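Local coordinates for protein phosphatidylinositol-specific phospholipase C1 (PDB 3H4X) that belongs to the phosphatidylinositol-specific phospholipase C family and folds as a single alpha/beta barrel with a closed ring of mainly parallel strands, at residues A[30-35]-A[315-320]; A[125-130]-A[192-197]; A[169-174]-A[279-284]; A[230-235]-A[255-260]. All coordinates share one frame; numbering follows the deposited sequence.

Overall arrangement
The strands of contacts 1, 2 and 4 are neighbouring parallel pairs of one barrel, and all three contacts are buried. Contact 3 lies at its margin and is partly buried, joining the start of helix 170-177 to the turn leading into strand 282-286. Going round the sheet, strand 189-195 of contact 2 neighbours 232-236 of contact 4, 258-262 of contact 4 neighbours 282-286 of contact 3, and that strand neighbours 319-322 of contact 1. Contact 2, closest to the centre of the chain, is the one rich in buried charge; contact 4 is largely apolar, contact 1 relies on hydroxyls and water, and contact 3 on a carboxylate-phenol bond.

Contact 1. Residues A[30-35]-A[315-320]; sequences TSTSVG and AHASFA
Thr32 OG1 donates to Ala317 O over 2.7 Å, a bond that reaches the acceptor somewhat above its carbonyl plane. With chi1 at -55° the hydroxyl lies beside the residue's own backbone N, and CG2 passes alongside the same carbonyl. From here the two chains run parallel: Ser33 N gives a 2.9 Å bond to Ser318 O, Ser33 O receives Ala320 N nearly along the C=O axis, and Gly35 N closes on Ala320 O. Two waters fill in at the start of the pairing. One donates to Ser31 O and accepts from Ser318 OG, which also takes the backbone N-H of Leu283; the other joins Ser31 OG and Ser33 OG to Ser318 O, to which it donates at 2.8 Å. Ser33 OG approaches the Phe319 ring obliquely, 3.3 Å from Phe319 CE1. On the opposite face of the sheet Val34 CG1 lies 3.5 Å from Ala320 O, and Val34 and Ala320 are covered by helix 302-314. That helix ends in a Schellman motif at His316, just before the chain turns into strand 319-322. Pairing this last parallel strand with the first, 31-36, is what closes the barrel characteristic of the phospholipase C family.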
loop_
_atom_site.group_PDB
_atom_site.type_symbol
_atom_site.label_atom_id
_atom_site.label_comp_id
_atom_site.label_asym_id
_atom_site.label_seq_id
_atom_site.Cartn_x
_atom_site.Cartn_y
_atom_site.Cartn_z
ATOM N N THR A 30 15.228 4.269 1.848
ATOM C CA THR A 30 16.134 5.223 1.193
ATOM C C THR A 30 16.039 5.197 -0.330
ATOM O O THR A 30 16.910 5.723 -1.028
ATOM C CB THR A 30 17.599 5.038 1.642
ATOM O OG1 THR A 30 18.072 3.744 1.245
ATOM C CG2 THR A 30 17.707 5.179 3.150
ATOM N N SER A 31 14.956 4.617 -0.835
ATOM C CA SER A 31 14.712 4.549 -2.268
ATOM C C SER A 31 13.404 5.243 -2.631
ATOM O O SER A 31 12.530 5.443 -1.783
ATOM C CB SER A 31 14.647 3.093 -2.721
ATOM O OG SER A 31 13.550 2.430 -2.115
ATOM N N THR A 32 13.283 5.613 -3.900
ATOM C CA THR A 32 12.039 6.104 -4.460
ATOM C C THR A 32 11.670 5.202 -5.621
ATOM O O THR A 32 12.502 4.918 -6.491
ATOM C CB THR A 32 12.174 7.545 -4.966
ATOM O OG1 THR A 32 12.651 8.380 -3.907
ATOM C CG2 THR A 32 10.838 8.065 -5.463
ATOM N N SER A 33 10.426 4.740 -5.628
ATOM C CA SER A 33 9.958 3.827 -6.653
ATOM C C SER A 33 8.552 4.228 -7.097
ATOM O O SER A 33 8.020 5.246 -6.643
ATOM C CB SER A 33 10.036 2.377 -6.159
ATOM O OG SER A 33 9.330 2.193 -4.946
ATOM N N VAL A 34 7.958 3.440 -7.985
ATOM C CA VAL A 34 6.781 3.890 -8.715
ATOM C C VAL A 34 5.595 2.944 -8.545
ATOM O O VAL A 34 5.754 1.722 -8.541
ATOM C CB VAL A 34 7.115 4.072 -10.217
ATOM C CG1 VAL A 34 5.946 4.700 -10.959
ATOM C CG2 VAL A 34 8.374 4.921 -10.374
ATOM N N GLY A 35 4.403 3.516 -8.407
ATOM C CA GLY A 35 3.204 2.718 -8.218
ATOM C C GLY A 35 2.132 2.985 -9.251
ATOM O O GLY A 35 2.150 4.012 -9.939
ATOM N N ALA A 315 12.328 15.302 -3.508
ATOM C CA ALA A 315 11.420 15.807 -2.480
ATOM C C ALA A 315 11.060 14.741 -1.436
ATOM O O ALA A 315 10.106 14.906 -0.678
ATOM C CB ALA A 315 10.164 16.375 -3.121
ATOM N N HIS A 316 11.828 13.653 -1.409
ATOM C CA HIS A 316 11.766 12.658 -0.332
ATOM C C HIS A 316 10.605 11.672 -0.386
ATOM O O HIS A 316 10.311 11.009 0.603
ATOM C CB HIS A 316 11.827 13.339 1.035
ATOM C CG HIS A 316 12.987 14.273 1.184
ATOM N ND1 HIS A 316 14.275 13.834 1.414
ATOM C CD2 HIS A 316 13.055 15.623 1.118
ATOM C CE1 HIS A 316 15.084 14.877 1.487
ATOM N NE2 HIS A 316 14.369 15.973 1.309
ATOM N N ALA A 317 9.961 11.547 -1.536
ATOM C CA ALA A 317 8.960 10.499 -1.701
ATOM C C ALA A 317 9.614 9.124 -1.596
ATOM O O ALA A 317 10.758 8.937 -2.022
ATOM C CB ALA A 317 8.264 10.637 -3.043
ATOM N N SER A 318 8.890 8.165 -1.027
ATOM C CA SER A 318 9.255 6.755 -1.152
ATOM C C SER A 318 8.621 6.160 -2.402
ATOM O O SER A 318 9.216 5.306 -3.062
ATOM C CB SER A 318 8.777 5.953 0.054
ATOM O OG SER A 318 9.387 6.402 1.244
ATOM N N PHE A 319 7.404 6.597 -2.714
ATOM C CA PHE A 319 6.687 6.117 -3.888
ATOM C C PHE A 319 6.027 7.289 -4.590
ATOM O O PHE A 319 5.524 8.203 -3.938
ATOM C CB PHE A 319 5.586 5.121 -3.505
ATOM C CG PHE A 319 6.079 3.895 -2.798
ATOM C CD1 PHE A 319 6.382 2.743 -3.506
ATOM C CD2 PHE A 319 6.216 3.883 -1.418
ATOM C CE1 PHE A 319 6.819 1.610 -2.848
ATOM C CE2 PHE A 319 6.654 2.748 -0.758
ATOM C CZ PHE A 319 6.958 1.614 -1.474
ATOM N N ALA A 320 6.037 7.253 -5.919
ATOM C CA ALA A 320 5.257 8.169 -6.736
ATOM C C ALA A 320 4.229 7.322 -7.478
ATOM O O ALA A 320 4.599 6.364 -8.159
ATOM C CB ALA A 320 6.157 8.886 -7.725
HETATM O O HOH W 1 11.709 4.991 0.849
HETATM O O HOH W 2 10.813 3.041 -2.825
#

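Contact 2. Residues A[125-130]-A[192-197]; sequences LLKIEM and ELIPGT. With EOH (ethanol), chain T.
Backbone bonds join Leu125-Met130 to Glu192-Pro195 in parallel register, the acceptors alternating between the strands: Glu192 N to Leu126 O, Ile128 N to Glu192 O at 2.7 Å, Ile194 N to Ile128 O, and Met130 N to Ile194 O, the last meeting its carbonyl almost head-on at 171°. The strand directions differ by 22°. Beyond them a side chain takes over, as the OE2 of Glu129 accepts Thr197 N at 3.1 Å, on its anti side and 33° out of the carboxylate plane; the same oxygen is salt-bridged to Lys131.

Charged groups dominate the face that carries Lys127, Glu129 and Glu192, which is the interior of the barrel. The Lys127 and Glu192 side chains run alongside each other in the same direction, so that Lys127 CG rests 3.4 Å from Glu192 OE1, a buried oxygen with no polar partner in the model. The extended lysine carries NZ past the carboxylate to a salt bridge with Asp260, and to the oxygen of an ethanol, probably from the crystallisation liquor, at 2.8 Å. Glu192 OE2 also lies close to the Asp260 carboxylate.

Inside, Ile194 CD1 sits 3.7 Å from Lys127 CE and also touches the ethanol. On the outer face Leu193 CD2 lies 3.6 Å from Met130 CG and packs beside Ile128 CB, with helix 209-222 covering Leu193 and Met130.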
loop_
_atom_site.group_PDB
_atom_site.type_symbol
_atom_site.label_atom_id
_atom_site.label_comp_id
_atom_site.label_asym_id
_atom_site.label_seq_id
_atom_site.Cartn_x
_atom_site.Cartn_y
_atom_site.Cartn_z
ATOM N N LEU A 125 4.641 -3.500 -2.679
ATOM C CA LEU A 125 3.709 -2.952 -1.709
ATOM C C LEU A 125 2.311 -2.976 -2.300
ATOM O O LEU A 125 2.069 -2.401 -3.368
ATOM C CB LEU A 125 4.101 -1.517 -1.351
ATOM C CG LEU A 125 3.170 -0.775 -0.384
ATOM C CD1 LEU A 125 3.043 -1.510 0.946
ATOM C CD2 LEU A 125 3.638 0.660 -0.161
ATOM N N LEU A 126 1.405 -3.668 -1.619
ATOM C CA LEU A 126 -0.008 -3.631 -1.964
ATOM C C LEU A 126 -0.659 -2.557 -1.124
ATOM O O LEU A 126 -0.771 -2.691 0.103
ATOM C CB LEU A 126 -0.689 -4.962 -1.664
ATOM C CG LEU A 126 -0.299 -6.142 -2.541
ATOM C CD1 LEU A 126 -0.239 -5.728 -4.000
ATOM C CD2 LEU A 126 1.038 -6.685 -2.080
ATOM N N LYS A 127 -1.068 -1.481 -1.777
ATOM C CA LYS A 127 -1.761 -0.417 -1.093
ATOM C C LYS A 127 -3.240 -0.717 -1.149
ATOM O O LYS A 127 -3.816 -0.847 -2.229
ATOM C CB LYS A 127 -1.470 0.920 -1.757
ATOM C CG LYS A 127 -2.320 2.053 -1.229
ATOM C CD LYS A 127 -1.948 3.360 -1.881
ATOM C CE LYS A 127 -2.999 4.415 -1.616
ATOM N NZ LYS A 127 -2.580 5.745 -2.137
ATOM N N ILE A 128 -3.847 -0.831 0.022
ATOM C CA ILE A 128 -5.245 -1.181 0.118
ATOM C C ILE A 128 -6.028 0.017 0.619
ATOM O O ILE A 128 -5.798 0.495 1.737
ATOM C CB ILE A 128 -5.444 -2.324 1.118
ATOM C CG1 ILE A 128 -4.498 -3.491 0.808
ATOM C CG2 ILE A 128 -6.917 -2.715 1.197
ATOM C CD1 ILE A 128 -4.708 -4.122 -0.527
ATOM N N GLU A 129 -6.945 0.513 -0.205
ATOM C CA GLU A 129 -7.917 1.476 0.278
ATOM C C GLU A 129 -9.153 0.710 0.714
ATOM O O GLU A 129 -9.796 0.031 -0.094
ATOM C CB GLU A 129 -8.283 2.506 -0.794
ATOM C CG GLU A 129 -9.350 3.487 -0.304
ATOM C CD GLU A 129 -9.728 4.556 -1.318
ATOM O OE1 GLU A 129 -8.862 4.980 -2.110
ATOM O OE2 GLU A 129 -10.899 4.994 -1.304
ATOM N N MET A 130 -9.477 0.807 1.999
ATOM C CA MET A 130 -10.679 0.187 2.529
ATOM C C MET A 130 -11.823 1.155 2.259
ATOM O O MET A 130 -12.111 2.040 3.073
ATOM C CB MET A 130 -10.527 -0.076 4.026
ATOM C CG MET A 130 -9.375 -0.999 4.389
ATOM S SD MET A 130 -9.503 -2.634 3.643
ATOM C CE MET A 130 -11.264 -2.902 3.814
ATOM N N GLU A 192 -0.088 -1.751 2.807
ATOM C CA GLU A 192 -0.413 -0.440 3.366
ATOM C C GLU A 192 -1.932 -0.310 3.392
ATOM O O GLU A 192 -2.597 -0.698 2.434
ATOM C CB GLU A 192 0.165 0.669 2.476
ATOM C CG GLU A 192 -0.307 2.075 2.843
ATOM C CD GLU A 192 -0.129 3.100 1.726
ATOM O OE1 GLU A 192 0.376 2.759 0.632
ATOM O OE2 GLU A 192 -0.516 4.269 1.955
ATOM N N LEU A 193 -2.483 0.219 4.479
ATOM C CA LEU A 193 -3.918 0.481 4.560
ATOM C C LEU A 193 -4.196 1.976 4.642
ATOM O O LEU A 193 -3.569 2.678 5.439
ATOM C CB LEU A 193 -4.500 -0.173 5.815
ATOM C CG LEU A 193 -4.733 -1.680 5.766
ATOM C CD1 LEU A 193 -4.851 -2.268 7.165
ATOM C CD2 LEU A 193 -5.984 -1.995 4.953
ATOM N N ILE A 194 -5.137 2.465 3.836
ATOM C CA ILE A 194 -5.683 3.809 4.032
ATOM C C ILE A 194 -7.198 3.753 4.143
ATOM O O ILE A 194 -7.835 2.824 3.634
ATOM C CB ILE A 194 -5.297 4.810 2.908
ATOM C CG1 ILE A 194 -5.819 4.355 1.541
ATOM C CG2 ILE A 194 -3.797 5.056 2.890
ATOM C CD1 ILE A 194 -5.883 5.481 0.519
ATOM N N PRO A 195 -7.785 4.750 4.825
ATOM C CA PRO A 195 -9.236 4.858 4.873
ATOM C C PRO A 195 -9.789 5.180 3.492
ATOM O O PRO A 195 -9.076 5.721 2.638
ATOM C CB PRO A 195 -9.480 6.035 5.830
ATOM C CG PRO A 195 -8.205 6.231 6.563
ATOM C CD PRO A 195 -7.129 5.814 5.600
ATOM N N GLY A 196 -11.060 4.865 3.283
ATOM C CA GLY A 196 -11.663 4.977 1.963
ATOM C C GLY A 196 -12.579 6.168 1.785
ATOM O O GLY A 196 -12.988 6.813 2.754
ATOM N N THR A 197 -12.915 6.450 0.533
ATOM C CA THR A 197 -13.758 7.594 0.208
ATOM C C THR A 197 -15.167 7.482 0.785
ATOM O O THR A 197 -15.787 8.492 1.117
ATOM C CB THR A 197 -13.851 7.808 -1.312
ATOM O OG1 THR A 197 -14.332 6.614 -1.937
ATOM C CG2 THR A 197 -12.485 8.154 -1.880
HETATM C C1 EOH T . -5.006 7.800 -1.989
HETATM C C2 EOH T . -6.192 8.759 -2.081
HETATM O O EOH T . -4.858 6.996 -3.141
#

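Contact 3. Residues A[169-174]-A[279-284]; sequences TADEAV and RHYLLI
The Tyr281 ring turns its edge to helix 170-177: Val174 CG1 lies near the ring plane, 3.6 Å from Tyr281 CE1, and Asp171 OD1 comes in at the hydroxyl end of the same edge. Arg279 CB covers one face, 3.5 Å above the ring centre, while Trp275 meets the ring edge-to-face. The His280 ring is also met at its edge, by Val174 O at 3.3 Å from His280 CD2.

Tyr281 OH donates to Asp171 OD1 in a short bond of 2.5 Å that uses the syn lone pair, the carboxylate being turned 39° from the ring. Asp171 reaches it because its CG swings anti to the backbone N (chi1 -175°). Arg279 NH1 in turn donates to Tyr281 OH, which lies in the guanidinium plane at 3.1 Å. Arg244 reaches both Asp171 OD1 and Tyr281 OH, so the two oxygens of this bond share a cationic partner, which probably helps to hold the carboxylate and phenol in place. A water donates to Asp171 OD2 at 2.6 Å and accepts weakly from Arg279 NH1.

The contact joins the first turns of helix 170-177 to the end of the helix before strand 282-286 of the barrel. Thr169 is the N-cap of the former, its OG1 accepting Glu172 N, and His280, with positive phi, forms the Schellman motif that terminates the latter.

Val174 CG2 completes the packing at 3.4 Å from His280 O, the carbonyl that also receives Trp179 NE1.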
loop_
_atom_site.group_PDB
_atom_site.type_symbol
_atom_site.label_atom_id
_atom_site.label_comp_id
_atom_site.label_asym_id
_atom_site.label_seq_id
_atom_site.Cartn_x
_atom_site.Cartn_y
_atom_site.Cartn_z
ATOM N N THR A 169 7.573 -0.136 19.815
ATOM C CA THR A 169 6.641 0.281 18.769
ATOM C C THR A 169 7.327 0.315 17.411
ATOM O O THR A 169 8.556 0.346 17.323
ATOM C CB THR A 169 6.087 1.693 19.018
ATOM O OG1 THR A 169 7.141 2.648 18.844
ATOM C CG2 THR A 169 5.487 1.819 20.416
ATOM N N ALA A 170 6.525 0.333 16.353
ATOM C CA ALA A 170 7.050 0.425 15.000
ATOM C C ALA A 170 7.823 1.725 14.805
ATOM O O ALA A 170 8.865 1.745 14.154
ATOM C CB ALA A 170 5.920 0.318 13.988
ATOM N N ASP A 171 7.313 2.815 15.370
ATOM C CA ASP A 171 7.986 4.099 15.243
ATOM C C ASP A 171 9.380 4.057 15.861
ATOM O O ASP A 171 10.346 4.548 15.277
ATOM C CB ASP A 171 7.180 5.208 15.908
ATOM C CG ASP A 171 7.797 6.567 15.691
ATOM O OD1 ASP A 171 7.825 7.020 14.530
ATOM O OD2 ASP A 171 8.277 7.173 16.675
ATOM N N GLU A 172 9.475 3.491 17.058
ATOM C CA GLU A 172 10.757 3.387 17.735
ATOM C C GLU A 172 11.728 2.590 16.870
ATOM O O GLU A 172 12.877 2.986 16.676
ATOM C CB GLU A 172 10.589 2.717 19.099
ATOM C CG GLU A 172 11.888 2.485 19.855
ATOM C CD GLU A 172 11.684 1.655 21.111
ATOM O OE1 GLU A 172 11.051 2.159 22.062
ATOM O OE2 GLU A 172 12.166 0.501 21.148
ATOM N N ALA A 173 11.257 1.462 16.349
ATOM C CA ALA A 173 12.092 0.599 15.533
ATOM C C ALA A 173 12.577 1.301 14.270
ATOM O O ALA A 173 13.759 1.246 13.928
ATOM C CB ALA A 173 11.338 -0.667 15.174
ATOM N N VAL A 174 11.665 1.960 13.566
ATOM C CA VAL A 174 12.012 2.510 12.266
ATOM C C VAL A 174 12.961 3.707 12.392
ATOM O O VAL A 174 13.901 3.854 11.610
ATOM C CB VAL A 174 10.745 2.840 11.438
ATOM C CG1 VAL A 174 10.183 4.207 11.802
ATOM C CG2 VAL A 174 11.037 2.727 9.942
ATOM N N ARG A 279 13.474 10.319 9.361
ATOM C CA ARG A 279 12.939 9.345 10.307
ATOM C C ARG A 279 12.708 7.962 9.700
ATOM O O ARG A 279 12.279 7.039 10.396
ATOM C CB ARG A 279 11.653 9.886 10.932
ATOM C CG ARG A 279 11.906 11.004 11.937
ATOM C CD ARG A 279 10.677 11.861 12.191
ATOM N NE ARG A 279 10.900 12.792 13.296
ATOM C CZ ARG A 279 10.342 12.677 14.498
ATOM N NH1 ARG A 279 9.510 11.677 14.759
ATOM N NH2 ARG A 279 10.607 13.573 15.442
ATOM N N HIS A 280 13.002 7.830 8.409
ATOM C CA HIS A 280 12.858 6.565 7.682
ATOM C C HIS A 280 11.405 6.128 7.502
ATOM O O HIS A 280 11.122 4.942 7.314
ATOM C CB HIS A 280 13.683 5.454 8.338
ATOM C CG HIS A 280 15.085 5.864 8.658
ATOM N ND1 HIS A 280 15.929 6.421 7.721
ATOM C CD2 HIS A 280 15.786 5.816 9.815
ATOM C CE1 HIS A 280 17.093 6.690 8.286
ATOM N NE2 HIS A 280 17.031 6.334 9.557
ATOM N N TYR A 281 10.484 7.084 7.552
ATOM C CA TYR A 281 9.082 6.787 7.288
ATOM C C TYR A 281 8.862 6.631 5.792
ATOM O O TYR A 281 9.536 7.271 4.987
ATOM C CB TYR A 281 8.180 7.908 7.797
ATOM C CG TYR A 281 8.290 8.213 9.274
ATOM C CD1 TYR A 281 8.600 7.223 10.199
ATOM C CD2 TYR A 281 8.040 9.493 9.745
ATOM C CE1 TYR A 281 8.682 7.512 11.557
ATOM C CE2 TYR A 281 8.116 9.793 11.088
ATOM C CZ TYR A 281 8.434 8.804 11.989
ATOM O OH TYR A 281 8.509 9.143 13.321
ATOM N N LEU A 282 7.900 5.795 5.416
ATOM C CA LEU A 282 7.538 5.668 4.011
ATOM C C LEU A 282 6.566 6.769 3.631
ATOM O O LEU A 282 5.588 7.010 4.335
ATOM C CB LEU A 282 6.932 4.298 3.714
ATOM C CG LEU A 282 7.825 3.103 4.050
ATOM C CD1 LEU A 282 7.150 1.805 3.635
ATOM C CD2 LEU A 282 9.199 3.225 3.402
ATOM N N LEU A 283 6.844 7.435 2.517
ATOM C CA LEU A 283 6.031 8.550 2.051
ATOM C C LEU A 283 5.503 8.246 0.653
ATOM O O LEU A 283 6.258 8.223 -0.319
ATOM C CB LEU A 283 6.860 9.838 2.046
ATOM C CG LEU A 283 6.142 11.138 1.677
ATOM C CD1 LEU A 283 4.935 11.376 2.569
ATOM C CD2 LEU A 283 7.096 12.315 1.746
ATOM N N ILE A 284 4.204 7.981 0.557
ATOM C CA ILE A 284 3.562 7.712 -0.727
ATOM C C ILE A 284 2.958 9.006 -1.255
ATOM O O ILE A 284 2.125 9.622 -0.583
ATOM C CB ILE A 284 2.434 6.649 -0.610
ATOM C CG1 ILE A 284 2.986 5.259 -0.287
ATOM C CG2 ILE A 284 1.646 6.566 -1.910
ATOM C CD1 ILE A 284 3.591 5.115 1.081
HETATM O O HOH W 3 8.349 9.819 16.594
#

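Contact 4. Residues A[230-235]-A[255-260]; sequences TAFPAV and WFVVFD
Val235 is packed tightly between two aromatic rings, Phe256 and Phe259. Its CG2 lies 3.5 Å from Phe256 CD1, the two side chains crossing at about a right angle, and its CB is 3.7 Å from Phe259 CD1. The branching serves this: with chi1 at -171°, CG2 lies beside the backbone N and can meet both rings. The Pro233 ring also meets Phe256 at about a right angle, Pro233 CB to Phe256 CE1 3.8 Å. Backbone bonds bracket Val235, its N giving to Val258 O at 2.9 Å and its O receiving Asp260 N. Tyr247 stacks on Phe256, and Tyr276 meets Phe259 edge-to-face. On the face of Ala234 and Val258, inside the barrel, the side chains are smaller: Ala234 CB sits 3.7 Å from Val258 CG1, and beside them Asp260 CB comes within 4.3 Å of Ala234 CB.

Toward Phe232 and Trp255 the direct backbone pairing stops, because Trp255-Val257 has not yet entered the strand; the short strand segments themselves lie 46° apart in direction. Here a water donates to Pro233 O at 2.8 Å and to Trp255 O, and accepts from Val257 N. It lies in the plane of the Phe232 ring, at its edge. Contacts are sparser: Phe232 CB lies 3.8 Å from Val258 CG2, and the Phe232 ring touches Val257 CG2.

The pair 232-236 and 258-262 is thus one parallel step of the barrel wall, held by two backbone bonds and apolar side chains where the strands run close, and by a water bonded to three backbone atoms, which bridges the segments where they are not directly paired.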
loop_
_atom_site.group_PDB
_atom_site.type_symbol
_atom_site.label_atom_id
_atom_site.label_comp_id
_atom_site.label_asym_id
_atom_site.label_seq_id
_atom_site.Cartn_x
_atom_site.Cartn_y
_atom_site.Cartn_z
ATOM N N THR A 230 -0.252 -8.021 9.652
ATOM C CA THR A 230 0.151 -8.161 8.254
ATOM C C THR A 230 0.302 -6.858 7.478
ATOM O O THR A 230 0.811 -6.884 6.360
ATOM C CB THR A 230 -0.829 -9.058 7.457
ATOM O OG1 THR A 230 -2.108 -8.412 7.365
ATOM C CG2 THR A 230 -0.973 -10.431 8.103
ATOM N N ALA A 231 -0.140 -5.737 8.042
ATOM C CA ALA A 231 -0.215 -4.494 7.277
ATOM C C ALA A 231 0.207 -3.274 8.081
ATOM O O ALA A 231 0.107 -3.256 9.310
ATOM C CB ALA A 231 -1.625 -4.297 6.740
ATOM N N PHE A 232 0.662 -2.252 7.365
ATOM C CA PHE A 232 1.021 -0.975 7.956
ATOM C C PHE A 232 -0.076 0.049 7.686
ATOM O O PHE A 232 -0.348 0.378 6.534
ATOM C CB PHE A 232 2.325 -0.481 7.339
ATOM C CG PHE A 232 3.511 -1.326 7.684
ATOM C CD1 PHE A 232 4.284 -1.025 8.793
ATOM C CD2 PHE A 232 3.860 -2.421 6.909
ATOM C CE1 PHE A 232 5.377 -1.793 9.126
ATOM C CE2 PHE A 232 4.956 -3.199 7.238
ATOM C CZ PHE A 232 5.716 -2.881 8.346
ATOM N N PRO A 233 -0.718 0.555 8.745
ATOM C CA PRO A 233 -1.700 1.608 8.527
ATOM C C PRO A 233 -0.971 2.906 8.197
ATOM O O PRO A 233 0.072 3.206 8.789
ATOM C CB PRO A 233 -2.400 1.716 9.881
ATOM C CG PRO A 233 -1.369 1.292 10.858
ATOM C CD PRO A 233 -0.570 0.216 10.171
ATOM N N ALA A 234 -1.511 3.660 7.247
ATOM C CA ALA A 234 -0.913 4.916 6.838
ATOM C C ALA A 234 -1.765 6.097 7.281
ATOM O O ALA A 234 -2.985 5.982 7.431
ATOM C CB ALA A 234 -0.743 4.943 5.328
ATOM N N VAL A 235 -1.112 7.236 7.490
ATOM C CA VAL A 235 -1.814 8.492 7.726
ATOM C C VAL A 235 -2.082 9.127 6.366
ATOM O O VAL A 235 -1.160 9.536 5.659
ATOM C CB VAL A 235 -1.011 9.448 8.615
ATOM C CG1 VAL A 235 -1.876 10.639 9.008
ATOM C CG2 VAL A 235 -0.504 8.713 9.848
ATOM N N TRP A 255 2.265 3.707 15.900
ATOM C CA TRP A 255 1.963 2.571 15.035
ATOM C C TRP A 255 1.807 2.989 13.579
ATOM O O TRP A 255 1.589 2.145 12.713
ATOM C CB TRP A 255 0.762 1.782 15.581
ATOM C CG TRP A 255 1.153 1.155 16.871
ATOM C CD1 TRP A 255 0.774 1.533 18.123
ATOM C CD2 TRP A 255 2.096 0.094 17.039
ATOM N NE1 TRP A 255 1.400 0.748 19.063
ATOM C CE2 TRP A 255 2.219 -0.144 18.420
ATOM C CE3 TRP A 255 2.835 -0.691 16.149
ATOM C CZ2 TRP A 255 3.053 -1.137 18.936
ATOM C CZ3 TRP A 255 3.668 -1.672 16.662
ATOM C CH2 TRP A 255 3.767 -1.886 18.044
ATOM N N PHE A 256 1.969 4.289 13.323
ATOM C CA PHE A 256 1.957 4.848 11.972
ATOM C C PHE A 256 3.375 5.211 11.534
ATOM O O PHE A 256 3.980 6.141 12.077
ATOM C CB PHE A 256 1.107 6.114 11.929
ATOM C CG PHE A 256 -0.363 5.884 12.129
ATOM C CD1 PHE A 256 -1.163 5.462 11.077
ATOM C CD2 PHE A 256 -0.953 6.122 13.358
ATOM C CE1 PHE A 256 -2.521 5.271 11.253
ATOM C CE2 PHE A 256 -2.311 5.933 13.537
ATOM C CZ PHE A 256 -3.096 5.505 12.482
ATOM N N VAL A 257 3.896 4.491 10.546
ATOM C CA VAL A 257 5.212 4.808 9.994
ATOM C C VAL A 257 5.144 4.969 8.476
ATOM O O VAL A 257 6.172 5.004 7.791
ATOM C CB VAL A 257 6.274 3.761 10.386
ATOM C CG1 VAL A 257 6.457 3.740 11.900
ATOM C CG2 VAL A 257 5.896 2.374 9.873
ATOM N N VAL A 258 3.916 5.068 7.970
ATOM C CA VAL A 258 3.634 5.242 6.552
ATOM C C VAL A 258 2.663 6.408 6.408
ATOM O O VAL A 258 1.736 6.554 7.207
ATOM C CB VAL A 258 3.028 3.959 5.938
ATOM C CG1 VAL A 258 2.797 4.129 4.435
ATOM C CG2 VAL A 258 3.930 2.766 6.224
ATOM N N PHE A 259 2.898 7.233 5.396
ATOM C CA PHE A 259 2.133 8.450 5.160
ATOM C C PHE A 259 1.817 8.498 3.680
ATOM O O PHE A 259 2.636 8.100 2.855
ATOM C CB PHE A 259 2.950 9.663 5.594
ATOM C CG PHE A 259 3.312 9.632 7.042
ATOM C CD1 PHE A 259 2.542 10.309 7.974
ATOM C CD2 PHE A 259 4.391 8.887 7.485
ATOM C CE1 PHE A 259 2.859 10.254 9.318
ATOM C CE2 PHE A 259 4.717 8.833 8.826
ATOM C CZ PHE A 259 3.952 9.523 9.743
ATOM N N ASP A 260 0.620 8.962 3.349
ATOM C CA ASP A 260 0.107 8.847 1.994
ATOM C C ASP A 260 -0.671 10.115 1.684
ATOM O O ASP A 260 -1.631 10.447 2.387
ATOM C CB ASP A 260 -0.796 7.612 1.934
ATOM C CG ASP A 260 -1.221 7.250 0.535
ATOM O OD1 ASP A 260 -1.828 8.102 -0.138
ATOM O OD2 ASP A 260 -0.956 6.102 0.115
HETATM O O HOH W 4 2.346 2.129 9.940
#